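Local structure of SusD superfamily protein (Bacteroides fragilis, 3L22) at residues Thr19-Thr24 against Gln100-Ala105; Ala120-Ala125 against Asn204-Arg209; Thr86-Ala91 against Tyr129-Leu134. The protein probably binds sugars at the outer membrane as a SusD-family protein and also binds zinc ions. All blocks are in the same frame, centred on the assembly; numbering follows the deposited sequence. Where two conformers were deposited one is given.

Interaction 1 (Thr19-Thr24 against Gln100-Ala105); sequences TRIEAT and QSLEGA
I21 on helix 18-33 meets L102 near the end of helix 79-103 and A105 in the turn just after it, a contact within the mostly alpha-helical, TPR-related SusD fold. The nearest CA atoms, those of I21 and L102, lie 7.5 Å apart, and the two segments together bury 106 Å² on each other. All contacts across the interface are apolar. I21 offers both of its branches to a single methyl: CG2 stands 4.0 Å from L102 CD1, and I21 CD1 is 4.1 Å from the same atom. The two side chains cross at about a right angle, and L102 CD1 sits between the CG2 and CD1 branches of I21. L102 holds CG anti to the backbone N (chi1 -174°), which brings the tip of its side chain closer to I21 than its CB direction suggests. Around this pair, Y116 and V117 of helix 113-131 and A109 of helix 106-109 fill in the same apolar cluster.

Polar bonds run within or beside the segments. S101 OG is bonded to T97 O one turn back, and E22 OE2 pairs with Y116 OH. As helix 79-103 ends, the chain turns through G104 to A105, the N-cap residue of the short helix that follows. A105 N bonds to L102 O at 2.9 Å, and A105 CB comes to 4.4 Å from I21 CD1.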
ATOM      1  N   THR A  19     -11.523   8.971 -26.270  1.00 18.16           N
ATOM      2  CA  THR A  19     -11.013   9.949 -25.326  1.00 18.53           C
ATOM      3  C   THR A  19     -11.996  10.094 -24.132  1.00 17.95           C
ATOM      4  O   THR A  19     -11.564  10.266 -23.002  1.00 16.54           O
ATOM      5  CB  THR A  19     -10.632  11.318 -25.948  1.00 19.42           C
ATOM      6  OG1 THR A  19     -11.797  12.034 -26.290  1.00 23.46           O
ATOM      7  CG2 THR A  19      -9.781  11.177 -27.210  1.00 20.42           C
ATOM      8  N   ARG A  20     -13.296   9.944 -24.356  1.00 17.42           N
ATOM      9  CA  ARG A  20     -14.261   9.933 -23.216  1.00 17.64           C
ATOM     10  C   ARG A  20     -14.121   8.704 -22.310  1.00 16.65           C
ATOM     11  O   ARG A  20     -14.167   8.822 -21.107  1.00 15.84           O
ATOM     12  CB  ARG A  20     -15.697  10.048 -23.697  1.00 17.73           C
ATOM     13  CG  ARG A  20     -16.007  11.485 -24.113  1.00 22.50           C
ATOM     14  CD  ARG A  20     -17.461  11.676 -24.269  1.00 27.64           C
ATOM     15  NE  ARG A  20     -17.820  13.071 -24.471  1.00 29.79           N
ATOM     16  CZ  ARG A  20     -19.064  13.489 -24.684  1.00 31.61           C
ATOM     17  NH1 ARG A  20     -20.081  12.617 -24.722  1.00 33.51           N
ATOM     18  NH2 ARG A  20     -19.294  14.785 -24.854  1.00 31.66           N
ATOM     19  N   ILE A  21     -13.887   7.542 -22.896  1.00 16.64           N
ATOM     20  CA  ILE A  21     -13.605   6.336 -22.099  1.00 16.45           C
ATOM     21  C   ILE A  21     -12.357   6.556 -21.238  1.00 16.49           C
ATOM     22  O   ILE A  21     -12.349   6.354 -20.019  1.00 16.41           O
ATOM     23  CB  ILE A  21     -13.406   5.080 -22.983  1.00 16.56           C
ATOM     24  CG1 ILE A  21     -14.699   4.758 -23.772  1.00 17.54           C
ATOM     25  CG2 ILE A  21     -12.995   3.884 -22.084  1.00 15.35           C
ATOM     26  CD1 ILE A  21     -14.494   3.729 -24.943  1.00 18.77           C
ATOM     27  N   GLU A  22     -11.307   7.027 -21.872  1.00 17.30           N
ATOM     28  CA  GLU A  22     -10.065   7.218 -21.177  1.00 18.41           C
ATOM     29  C   GLU A  22     -10.129   8.317 -20.110  1.00 18.03           C
ATOM     30  O   GLU A  22      -9.491   8.172 -19.105  1.00 18.04           O
ATOM     31  CB  GLU A  22      -8.947   7.488 -22.171  1.00 18.73           C
ATOM     32  CG  GLU A  22      -8.631   6.232 -22.927  1.00 22.72           C
ATOM     33  CD  GLU A  22      -7.637   6.419 -24.056  1.00 28.06           C
ATOM     34  OE1 GLU A  22      -7.010   7.478 -24.092  1.00 32.02           O
ATOM     35  OE2 GLU A  22      -7.479   5.492 -24.888  1.00 30.55           O
ATOM     36  N   ALA A  23     -10.905   9.385 -20.326  1.00 16.58           N
ATOM     37  CA  ALA A  23     -11.074  10.398 -19.307  1.00 16.31           C
ATOM     38  C   ALA A  23     -11.690   9.777 -18.054  1.00 15.87           C
ATOM     39  O   ALA A  23     -11.290  10.094 -16.934  1.00 16.20           O
ATOM     40  CB  ALA A  23     -11.983  11.588 -19.820  1.00 15.08           C
ATOM     41  N   THR A  24     -12.682   8.914 -18.244  1.00 16.09           N
ATOM     42  CA  THR A  24     -13.331   8.255 -17.114  1.00 15.96           C
ATOM     43  C   THR A  24     -12.387   7.272 -16.481  1.00 15.96           C
ATOM     44  O   THR A  24     -12.325   7.199 -15.261  1.00 14.60           O
ATOM     45  CB  THR A  24     -14.639   7.584 -17.520  1.00 16.64           C
ATOM     46  OG1 THR A  24     -15.425   8.541 -18.225  1.00 15.59           O
ATOM     47  CG2 THR A  24     -15.422   7.091 -16.318  1.00 16.70           C
ATOM     48  N   GLN A 100     -19.740  -1.216 -16.498  1.00 17.85           N
ATOM     49  CA  GLN A 100     -21.032  -1.393 -17.114  1.00 18.68           C
ATOM     50  C   GLN A 100     -21.200  -0.490 -18.336  1.00 17.54           C
ATOM     51  O   GLN A 100     -21.721  -0.934 -19.346  1.00 16.75           O
ATOM     52  CB  GLN A 100     -22.147  -1.117 -16.121  1.00 19.44           C
ATOM     53  CG  GLN A 100     -23.547  -1.282 -16.705  1.00 24.53           C
ATOM     54  CD  GLN A 100     -24.581  -1.273 -15.594  1.00 31.57           C
ATOM     55  OE1 GLN A 100     -24.776  -2.284 -14.898  1.00 34.58           O
ATOM     56  NE2 GLN A 100     -25.168  -0.103 -15.349  1.00 32.76           N
ATOM     57  N   SER A 101     -20.766   0.761 -18.241  1.00 16.45           N
ATOM     58  CA  SER A 101     -20.816   1.657 -19.401  1.00 16.54           C
ATOM     59  C   SER A 101     -19.930   1.170 -20.542  1.00 15.93           C
ATOM     60  O   SER A 101     -20.334   1.211 -21.694  1.00 15.02           O
ATOM     61  CB  SER A 101     -20.393   3.067 -19.005  1.00 16.80           C
ATOM     62  OG  SER A 101     -21.313   3.557 -18.044  1.00 17.89           O
ATOM     63  N   LEU A 102     -18.745   0.664 -20.220  1.00 15.15           N
ATOM     64  CA  LEU A 102     -17.822   0.169 -21.241  1.00 15.49           C
ATOM     65  C   LEU A 102     -18.400  -1.004 -22.014  1.00 15.24           C
ATOM     66  O   LEU A 102     -18.137  -1.170 -23.209  1.00 12.99           O
ATOM     67  CB  LEU A 102     -16.496  -0.207 -20.602  1.00 15.83           C
ATOM     68  CG  LEU A 102     -15.309  -0.635 -21.444  1.00 16.79           C
ATOM     69  CD1 LEU A 102     -14.946   0.408 -22.514  1.00 15.06           C
ATOM     70  CD2 LEU A 102     -14.091  -0.924 -20.534  1.00 13.76           C
ATOM     71  N   GLU A 103     -19.226  -1.810 -21.351  1.00 15.44           N
ATOM     72  CA  GLU A 103     -19.850  -2.959 -22.008  0.70 15.09           C
ATOM     73  C   GLU A 103     -20.735  -2.530 -23.179  1.00 15.63           C
ATOM     74  O   GLU A 103     -20.866  -3.251 -24.192  1.00 15.36           O
ATOM     75  CB  GLU A 103     -20.632  -3.788 -20.971  0.70 15.11           C
ATOM     76  CG  GLU A 103     -21.220  -5.054 -21.557  0.70 14.12           C
ATOM     77  CD  GLU A 103     -21.859  -5.943 -20.540  0.70  8.99           C
ATOM     78  OE1 GLU A 103     -21.220  -6.835 -20.017  0.70  6.57           O
ATOM     79  OE2 GLU A 103     -23.062  -5.836 -20.335  0.70 13.44           O
ATOM     80  N   GLY A 104     -21.319  -1.337 -23.062  1.00 16.59           N
ATOM     81  CA  GLY A 104     -22.114  -0.749 -24.139  1.00 17.42           C
ATOM     82  C   GLY A 104     -21.332   0.092 -25.126  1.00 17.82           C
ATOM     83  O   GLY A 104     -21.942   0.735 -25.985  1.00 18.35           O
ATOM     84  N   ALA A 105     -20.006   0.064 -25.051  1.00 17.55           N
ATOM     85  CA  ALA A 105     -19.159   0.881 -25.913  1.00 18.55           C
ATOM     86  C   ALA A 105     -18.034   0.063 -26.515  1.00 19.20           C
ATOM     87  O   ALA A 105     -16.953   0.577 -26.773  1.00 18.87           O
ATOM     88  CB  ALA A 105     -18.588   2.097 -25.116  1.00 19.12           C
TER

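Interaction 2 (Ala120-Ala125 against Asn204-Arg209); sequences AKFVRA and NMLKMR. With EDO (1,2-ethanediol), chain Z.
NZ of K207, whose chain neighbour L206 makes the apolar contact with F122 and A125, is held by three acceptors. A bound 1,2-ethanediol, probably left from the crystallisation liquor, supplies two: its O1 at 2.8 Å from K207 NZ, and its O2 at 3.2 Å from K207 NZ in a weak bond. L179 O is the third. A bend at chi3 (-67°) folds the end of the lysine chain, and CE as well as NZ comes near the diol. The diol is bonded to L176 O too, so it links the lysine to the chain at L176.

The contact itself joins helix 113-131 to helix 200-213 and rests on one methyl group. L206 carries CG anti to the backbone N (chi1 -173°) and reaches across with CD2, which stands 3.9 Å from A125 CB. The same CD2 approaches the F122 ring at CE1, 4.1 Å away, obliquely to the ring plane. F122 leaves its backbone in a direction that does not face the other helix, yet its ring swings in far enough to meet L206 while also packing edge-to-face on F251. F325 of strand 322-326 touches both F122 and L206 and closes this hydrophobic group.

Charged side chains flank the core and turn to other partners: R124 forms a salt bridge with D178, and R209 with E329. F122 follows E119, which with H197 binds zinc, at three positions along the same helix; its side chain lies about 10 Å from a bound zinc ion. With no hydrogen bond between them, these two segments meet by apolar contact alone, while ionic bonds to third partners fix the surrounding arginines.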
ATOM      1  N   ALA A 120      -9.327  -1.115 -15.028  1.00 13.44           N
ATOM      2  CA  ALA A 120     -10.385  -0.725 -14.102  1.00 13.77           C
ATOM      3  C   ALA A 120     -10.521  -1.779 -12.976  1.00 13.84           C
ATOM      4  O   ALA A 120     -10.674  -1.435 -11.812  1.00 13.42           O
ATOM      5  CB  ALA A 120     -11.694  -0.537 -14.852  1.00 12.58           C
ATOM      6  N   LYS A 121     -10.459  -3.059 -13.336  1.00 14.08           N
ATOM      7  CA  LYS A 121     -10.483  -4.129 -12.345  1.00 14.32           C
ATOM      8  C   LYS A 121      -9.320  -4.065 -11.347  1.00 14.37           C
ATOM      9  O   LYS A 121      -9.501  -4.319 -10.157  1.00 14.65           O
ATOM     10  CB  LYS A 121     -10.575  -5.499 -13.026  1.00 14.84           C
ATOM     11  CG  LYS A 121     -11.960  -5.773 -13.652  1.00 14.55           C
ATOM     12  CD  LYS A 121     -12.020  -7.226 -14.143  1.00 14.85           C
ATOM     13  CE  LYS A 121     -13.340  -7.497 -14.823  1.00 15.69           C
ATOM     14  NZ  LYS A 121     -13.397  -8.909 -15.291  1.00 16.45           N
ATOM     15  N   PHE A 122      -8.135  -3.687 -11.822  1.00 14.34           N
ATOM     16  CA  PHE A 122      -6.981  -3.486 -10.954  1.00 13.28           C
ATOM     17  C   PHE A 122      -7.280  -2.411  -9.879  1.00 13.43           C
ATOM     18  O   PHE A 122      -6.996  -2.628  -8.718  1.00 13.27           O
ATOM     19  CB  PHE A 122      -5.742  -3.085 -11.752  1.00 12.80           C
ATOM     20  CG  PHE A 122      -4.598  -2.680 -10.898  1.00 13.73           C
ATOM     21  CD1 PHE A 122      -3.725  -3.652 -10.380  1.00 13.95           C
ATOM     22  CD2 PHE A 122      -4.415  -1.347 -10.525  1.00 12.94           C
ATOM     23  CE1 PHE A 122      -2.678  -3.300  -9.566  1.00 11.96           C
ATOM     24  CE2 PHE A 122      -3.369  -0.993  -9.689  1.00 14.74           C
ATOM     25  CZ  PHE A 122      -2.499  -2.001  -9.202  1.00 15.07           C
ATOM     26  N   VAL A 123      -7.851  -1.276 -10.288  1.00 12.53           N
ATOM     27  CA  VAL A 123      -8.207  -0.209  -9.363  1.00 12.70           C
ATOM     28  C   VAL A 123      -9.223  -0.707  -8.306  1.00 13.22           C
ATOM     29  O   VAL A 123      -9.022  -0.476  -7.121  1.00 13.56           O
ATOM     30  CB  VAL A 123      -8.698   1.031 -10.103  1.00 12.33           C
ATOM     31  CG1 VAL A 123      -9.195   2.099  -9.146  1.00 11.88           C
ATOM     32  CG2 VAL A 123      -7.563   1.593 -10.983  1.00 12.32           C
ATOM     33  N   ARG A 124     -10.237  -1.473  -8.725  1.00 13.92           N
ATOM     34  CA  ARG A 124     -11.186  -2.045  -7.759  1.00 13.86           C
ATOM     35  C   ARG A 124     -10.488  -3.023  -6.824  1.00 14.11           C
ATOM     36  O   ARG A 124     -10.722  -2.996  -5.616  1.00 13.62           O
ATOM     37  CB  ARG A 124     -12.318  -2.725  -8.483  1.00 14.88           C
ATOM     38  CG  ARG A 124     -13.392  -3.292  -7.567  1.00 15.79           C
ATOM     39  CD  ARG A 124     -14.634  -3.644  -8.388  1.00 15.95           C
ATOM     40  NE  ARG A 124     -14.399  -4.761  -9.279  1.00 12.81           N
ATOM     41  CZ  ARG A 124     -15.264  -5.154 -10.225  1.00 14.42           C
ATOM     42  NH1 ARG A 124     -16.453  -4.547 -10.401  1.00 13.70           N
ATOM     43  NH2 ARG A 124     -14.976  -6.223 -10.945  1.00 14.27           N
ATOM     44  N   ALA A 125      -9.578  -3.822  -7.374  1.00 14.25           N
ATOM     45  CA  ALA A 125      -8.836  -4.809  -6.604  1.00 14.22           C
ATOM     46  C   ALA A 125      -7.963  -4.137  -5.526  1.00 14.95           C
ATOM     47  O   ALA A 125      -7.948  -4.560  -4.348  1.00 14.99           O
ATOM     48  CB  ALA A 125      -7.970  -5.694  -7.558  1.00 14.74           C
ATOM     49  N   ASN A 204       0.613  -8.137 -10.954  1.00 11.27           N
ATOM     50  CA  ASN A 204       1.347  -9.243 -10.351  1.00 11.64           C
ATOM     51  C   ASN A 204       1.907  -8.920  -8.974  1.00 11.78           C
ATOM     52  O   ASN A 204       1.950  -9.791  -8.096  1.00 11.53           O
ATOM     53  CB  ASN A 204       2.454  -9.718 -11.301  1.00 12.13           C
ATOM     54  CG  ASN A 204       1.916 -10.588 -12.442  1.00 12.25           C
ATOM     55  OD1 ASN A 204       1.098 -11.457 -12.198  1.00 14.93           O
ATOM     56  ND2 ASN A 204       2.411 -10.380 -13.681  1.00  9.19           N
HETATM   57  N   MSE A 205       2.293  -7.665  -8.757  1.00 12.45           N
HETATM   58  CA  MSE A 205       2.711  -7.225  -7.420  1.00 12.31           C
HETATM   59  C   MSE A 205       1.533  -7.340  -6.441  1.00 12.82           C
HETATM   60  O   MSE A 205       1.707  -7.817  -5.322  1.00 12.18           O
HETATM   61  CB  MSE A 205       3.236  -5.782  -7.435  1.00 12.25           C
HETATM   62  CG  MSE A 205       4.611  -5.640  -8.033  1.00 13.13           C
HETATM   63 SE   MSE A 205       5.947  -6.621  -6.993  0.75 15.84          SE
HETATM   64  CE  MSE A 205       5.865  -5.524  -5.340  1.00 15.85           C
ATOM     65  N   LEU A 206       0.341  -6.911  -6.862  1.00 13.07           N
ATOM     66  CA  LEU A 206      -0.824  -6.981  -5.977  1.00 13.84           C
ATOM     67  C   LEU A 206      -1.180  -8.464  -5.705  1.00 14.33           C
ATOM     68  O   LEU A 206      -1.534  -8.839  -4.584  1.00 15.09           O
ATOM     69  CB  LEU A 206      -2.038  -6.230  -6.562  1.00 13.21           C
ATOM     70  CG  LEU A 206      -3.269  -6.075  -5.664  1.00 13.83           C
ATOM     71  CD1 LEU A 206      -2.897  -5.587  -4.249  1.00 12.06           C
ATOM     72  CD2 LEU A 206      -4.320  -5.153  -6.315  1.00 10.05           C
ATOM     73  N   LYS A 207      -1.098  -9.277  -6.751  1.00 14.78           N
ATOM     74  CA  LYS A 207      -1.378 -10.692  -6.651  1.00 14.67           C
ATOM     75  C   LYS A 207      -0.357 -11.317  -5.678  1.00 14.13           C
ATOM     76  O   LYS A 207      -0.721 -12.060  -4.781  1.00 13.30           O
ATOM     77  CB  LYS A 207      -1.285 -11.307  -8.038  1.00 14.98           C
ATOM     78  CG  LYS A 207      -1.739 -12.730  -8.180  1.00 16.46           C
ATOM     79  CD  LYS A 207      -1.705 -13.230  -9.655  1.00 17.27           C
ATOM     80  CE  LYS A 207      -2.704 -12.544 -10.563  1.00 15.92           C
ATOM     81  NZ  LYS A 207      -2.916 -13.273 -11.856  1.00 13.99           N
HETATM   82  N   MSE A 208       0.906 -10.941  -5.790  1.00 13.45           N
HETATM   83  CA  MSE A 208       1.873 -11.439  -4.845  1.00 13.91           C
HETATM   84  C   MSE A 208       1.539 -11.052  -3.407  1.00 13.76           C
HETATM   85  O   MSE A 208       1.602 -11.908  -2.530  1.00 13.02           O
HETATM   86  CB  MSE A 208       3.285 -11.001  -5.175  1.00 14.94           C
HETATM   87  CG  MSE A 208       4.276 -11.482  -4.126  1.00 16.35           C
HETATM   88 SE   MSE A 208       6.158 -11.443  -4.658  0.75 22.09          SE
HETATM   89  CE  MSE A 208       6.128  -9.786  -5.213  1.00  5.48           C
ATOM     90  N   ARG A 209       1.198  -9.786  -3.167  1.00 13.74           N
ATOM     91  CA  ARG A 209       0.823  -9.361  -1.834  1.00 13.98           C
ATOM     92  C   ARG A 209      -0.352 -10.149  -1.281  1.00 13.48           C
ATOM     93  O   ARG A 209      -0.354 -10.520  -0.106  1.00 14.85           O
ATOM     94  CB  ARG A 209       0.489  -7.865  -1.790  1.00 13.92           C
ATOM     95  CG  ARG A 209       1.702  -6.964  -1.937  1.00 15.58           C
ATOM     96  CD  ARG A 209       1.363  -5.607  -1.331  1.00 17.49           C
ATOM     97  NE  ARG A 209       2.321  -4.532  -1.513  1.00 15.49           N
ATOM     98  CZ  ARG A 209       2.136  -3.294  -1.081  1.00 17.09           C
ATOM     99  NH1 ARG A 209       1.022  -2.961  -0.411  1.00 17.46           N
ATOM    100  NH2 ARG A 209       3.067  -2.384  -1.286  1.00 18.36           N
TER
HETATM  101  C1  EDO Z 466      -4.955 -16.405 -10.600  1.00 32.78           C
HETATM  102  O1  EDO Z 466      -3.824 -15.900 -11.298  1.00 31.18           O
HETATM  103  C2  EDO Z 466      -5.810 -15.387  -9.889  1.00 31.29           C
HETATM  104  O2  EDO Z 466      -5.510 -14.030 -10.163  1.00 31.21           O

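Interaction 3 (Thr86-Ala91 against Tyr129-Leu134); sequences TYAYLA and YYLNNL
A88 and L131 bring the backbones of helices 79-103 and 113-131 nearest, with their CA atoms 7.7 Å apart, in a helical layer of the SusD fold. L131 splits its two methyls between two residues of the first helix. CD2 of L131 presses on A88 CB at 3.8 Å, the small alanine being consistent with the short CA separation. CD1 of L131 turns to the Y89 ring, 3.7 Å from CE2 and near CZ as well; the methyl approaches obliquely to the ring. The leucine has CG anti to its carbonyl carbon (chi1 -64°), and from there the fork spans both partners. Y89 sends its hydroxyl beyond the contact to P149 O, which anchors the ring, and W85 meets it from the same helix.

N133 N goes to Y130 O, and N133 ND2 reaches Y129 O at 2.8 Å with an N-H...O angle of 149°. The donor approaches from above the carbonyl plane, and ND2 also lies over the rim of one face of the Y129 ring. N132 is held by S147 OG and V168 O through both ends of its amide. Across the segments the packing is purely apolar, whereas the ND2 groups of the buried N132 and N133 bond to main-chain carbonyls, and N132 OD1 to the S147 hydroxyl.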
ATOM      1  N   THR A  86     -15.717   5.857   2.878  1.00 14.25           N
ATOM      2  CA  THR A  86     -16.468   6.589   1.895  1.00 14.00           C
ATOM      3  C   THR A  86     -15.719   6.676   0.571  1.00 13.99           C
ATOM      4  O   THR A  86     -16.297   6.356  -0.456  1.00 12.39           O
ATOM      5  CB  THR A  86     -16.806   7.992   2.409  1.00 13.84           C
ATOM      6  OG1 THR A  86     -17.589   7.852   3.601  1.00 15.42           O
ATOM      7  CG2 THR A  86     -17.629   8.817   1.366  1.00 13.91           C
ATOM      8  N   TYR A  87     -14.423   7.027   0.585  1.00 14.29           N
ATOM      9  CA  TYR A  87     -13.728   7.244  -0.700  1.00 14.48           C
ATOM     10  C   TYR A  87     -13.281   5.956  -1.393  1.00 14.67           C
ATOM     11  O   TYR A  87     -13.244   5.937  -2.622  1.00 14.45           O
ATOM     12  CB  TYR A  87     -12.635   8.339  -0.587  1.00 14.32           C
ATOM     13  CG  TYR A  87     -13.328   9.663  -0.403  1.00 15.32           C
ATOM     14  CD1 TYR A  87     -13.640  10.144   0.865  1.00 17.60           C
ATOM     15  CD2 TYR A  87     -13.763  10.387  -1.498  1.00 16.35           C
ATOM     16  CE1 TYR A  87     -14.350  11.320   1.025  1.00 17.39           C
ATOM     17  CE2 TYR A  87     -14.485  11.546  -1.354  1.00 17.28           C
ATOM     18  CZ  TYR A  87     -14.759  12.005  -0.100  1.00 18.71           C
ATOM     19  OH  TYR A  87     -15.441  13.153   0.046  1.00 21.91           O
ATOM     20  N   ALA A  88     -12.968   4.902  -0.632  1.00 14.33           N
ATOM     21  CA  ALA A  88     -12.738   3.592  -1.216  1.00 14.69           C
ATOM     22  C   ALA A  88     -13.997   3.108  -1.946  1.00 15.20           C
ATOM     23  O   ALA A  88     -13.897   2.666  -3.068  1.00 14.56           O
ATOM     24  CB  ALA A  88     -12.274   2.538  -0.168  1.00 14.01           C
ATOM     25  N   TYR A  89     -15.158   3.186  -1.298  1.00 15.39           N
ATOM     26  CA  TYR A  89     -16.399   2.713  -1.913  1.00 15.07           C
ATOM     27  C   TYR A  89     -16.839   3.599  -3.062  1.00 15.59           C
ATOM     28  O   TYR A  89     -17.406   3.070  -4.028  1.00 14.24           O
ATOM     29  CB  TYR A  89     -17.544   2.483  -0.864  1.00 15.55           C
ATOM     30  CG  TYR A  89     -17.418   1.111  -0.220  1.00 14.47           C
ATOM     31  CD1 TYR A  89     -17.734  -0.049  -0.941  1.00 14.65           C
ATOM     32  CD2 TYR A  89     -16.898   0.960   1.056  1.00 12.83           C
ATOM     33  CE1 TYR A  89     -17.542  -1.307  -0.394  1.00 16.66           C
ATOM     34  CE2 TYR A  89     -16.746  -0.288   1.628  1.00 14.13           C
ATOM     35  CZ  TYR A  89     -17.060  -1.423   0.904  1.00 15.16           C
ATOM     36  OH  TYR A  89     -16.896  -2.663   1.482  1.00 14.81           O
ATOM     37  N   LEU A  90     -16.581   4.915  -2.985  1.00 15.02           N
ATOM     38  CA  LEU A  90     -16.793   5.773  -4.142  1.00 16.16           C
ATOM     39  C   LEU A  90     -15.940   5.332  -5.327  1.00 15.61           C
ATOM     40  O   LEU A  90     -16.428   5.223  -6.448  1.00 15.00           O
ATOM     41  CB  LEU A  90     -16.480   7.246  -3.868  1.00 16.71           C
ATOM     42  CG  LEU A  90     -17.579   8.088  -3.245  1.00 22.39           C
ATOM     43  CD1 LEU A  90     -16.975   9.462  -2.773  1.00 23.16           C
ATOM     44  CD2 LEU A  90     -18.796   8.265  -4.253  1.00 22.55           C
ATOM     45  N   ALA A  91     -14.662   5.107  -5.093  1.00 14.78           N
ATOM     46  CA  ALA A  91     -13.777   4.577  -6.139  1.00 15.04           C
ATOM     47  C   ALA A  91     -14.316   3.231  -6.698  1.00 15.76           C
ATOM     48  O   ALA A  91     -14.370   3.027  -7.904  1.00 16.03           O
ATOM     49  CB  ALA A  91     -12.349   4.413  -5.587  1.00 14.55           C
ATOM     50  N   TYR A 129      -8.236  -4.347  -1.501  1.00 12.84           N
ATOM     51  CA  TYR A 129      -7.061  -4.823  -0.799  1.00 13.52           C
ATOM     52  C   TYR A 129      -6.744  -3.967   0.443  1.00 13.12           C
ATOM     53  O   TYR A 129      -6.444  -4.491   1.526  1.00 12.14           O
ATOM     54  CB  TYR A 129      -5.851  -4.872  -1.768  1.00 14.00           C
ATOM     55  CG  TYR A 129      -4.534  -5.009  -1.071  1.00 13.01           C
ATOM     56  CD1 TYR A 129      -4.046  -6.261  -0.712  1.00 15.49           C
ATOM     57  CD2 TYR A 129      -3.764  -3.905  -0.784  1.00 15.17           C
ATOM     58  CE1 TYR A 129      -2.835  -6.413  -0.070  1.00 16.04           C
ATOM     59  CE2 TYR A 129      -2.526  -4.039  -0.118  1.00 15.11           C
ATOM     60  CZ  TYR A 129      -2.070  -5.286   0.223  1.00 16.86           C
ATOM     61  OH  TYR A 129      -0.850  -5.442   0.853  1.00 18.45           O
ATOM     62  N   TYR A 130      -6.790  -2.646   0.270  1.00 12.97           N
ATOM     63  CA  TYR A 130      -6.556  -1.763   1.406  1.00 13.57           C
ATOM     64  C   TYR A 130      -7.659  -1.868   2.490  1.00 13.13           C
ATOM     65  O   TYR A 130      -7.333  -1.910   3.676  1.00 13.87           O
ATOM     66  CB  TYR A 130      -6.306  -0.330   0.938  1.00 13.93           C
ATOM     67  CG  TYR A 130      -4.940  -0.157   0.278  1.00 14.01           C
ATOM     68  CD1 TYR A 130      -3.774  -0.409   0.989  1.00 15.86           C
ATOM     69  CD2 TYR A 130      -4.830   0.295  -1.030  1.00 14.94           C
ATOM     70  CE1 TYR A 130      -2.524  -0.230   0.415  1.00 14.40           C
ATOM     71  CE2 TYR A 130      -3.598   0.464  -1.627  1.00 14.72           C
ATOM     72  CZ  TYR A 130      -2.445   0.221  -0.896  1.00 14.44           C
ATOM     73  OH  TYR A 130      -1.215   0.391  -1.463  1.00 14.04           O
ATOM     74  N   LEU A 131      -8.922  -1.995   2.099  1.00 12.07           N
ATOM     75  CA  LEU A 131      -9.993  -2.223   3.069  1.00 12.62           C
ATOM     76  C   LEU A 131      -9.763  -3.538   3.847  1.00 12.93           C
ATOM     77  O   LEU A 131      -9.967  -3.597   5.069  1.00 13.06           O
ATOM     78  CB  LEU A 131     -11.357  -2.247   2.392  1.00 12.76           C
ATOM     79  CG  LEU A 131     -11.887  -0.984   1.697  1.00 12.32           C
ATOM     80  CD1 LEU A 131     -13.211  -1.304   1.006  1.00  8.86           C
ATOM     81  CD2 LEU A 131     -12.030   0.177   2.746  1.00 11.70           C
ATOM     82  N   ASN A 132      -9.231  -4.549   3.161  1.00 13.01           N
ATOM     83  CA  ASN A 132      -9.028  -5.865   3.755  1.00 13.46           C
ATOM     84  C   ASN A 132      -7.875  -5.862   4.759  1.00 13.14           C
ATOM     85  O   ASN A 132      -7.678  -6.849   5.455  1.00 12.58           O
ATOM     86  CB  ASN A 132      -8.735  -6.930   2.678  1.00 13.25           C
ATOM     87  CG  ASN A 132      -9.460  -8.248   2.916  1.00 13.57           C
ATOM     88  OD1 ASN A 132     -10.514  -8.281   3.542  1.00 14.33           O
ATOM     89  ND2 ASN A 132      -8.890  -9.356   2.390  1.00 11.71           N
ATOM     90  N   ASN A 133      -7.082  -4.791   4.771  1.00 13.04           N
ATOM     91  CA  ASN A 133      -5.985  -4.623   5.723  1.00 12.98           C
ATOM     92  C   ASN A 133      -6.268  -3.590   6.813  1.00 13.34           C
ATOM     93  O   ASN A 133      -5.329  -3.158   7.517  1.00 14.25           O
ATOM     94  CB  ASN A 133      -4.707  -4.277   4.956  1.00 13.31           C
ATOM     95  CG  ASN A 133      -4.090  -5.486   4.289  1.00 13.89           C
ATOM     96  OD1 ASN A 133      -3.436  -6.289   4.968  1.00 16.49           O
ATOM     97  ND2 ASN A 133      -4.308  -5.643   2.972  1.00 14.86           N
ATOM     98  N   LEU A 134      -7.554  -3.266   7.015  1.00 13.25           N
ATOM     99  CA  LEU A 134      -8.015  -2.392   8.107  1.00 13.24           C
ATOM    100  C   LEU A 134      -9.141  -3.003   8.959  1.00 13.72           C
ATOM    101  O   LEU A 134      -9.051  -2.998  10.187  1.00 14.54           O
ATOM    102  CB  LEU A 134      -8.453  -1.032   7.573  1.00 12.44           C
ATOM    103  CG  LEU A 134      -7.310  -0.170   7.015  1.00 14.00           C
ATOM    104  CD1 LEU A 134      -7.864   0.992   6.167  1.00  9.89           C
ATOM    105  CD2 LEU A 134      -6.394   0.307   8.169  1.00 14.08           C
TER

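How the interactions relate
Helix 113-131 joins interactions 2 and 3, and helix 79-103 joins interactions 1 and 3, so the three contacts form one connected helical region. Interactions 2 and 3 touch, with centres 13 Å apart: L206 CD1 packs 3.6 Å from Y129 CG, and R209 CD lies 3.1 Å from Y129 OH, to which R209 NH1 also makes a weak hydrogen bond. Interaction 1 is more remote, its centre 20 Å from that of interaction 2 and 23 Å from that of interaction 3, without touching either. The touching side chains are not themselves zinc ligands; bound ions lie about 9 Å from the L102 side chain, 10 Å from F122 and 13 Å from Y89.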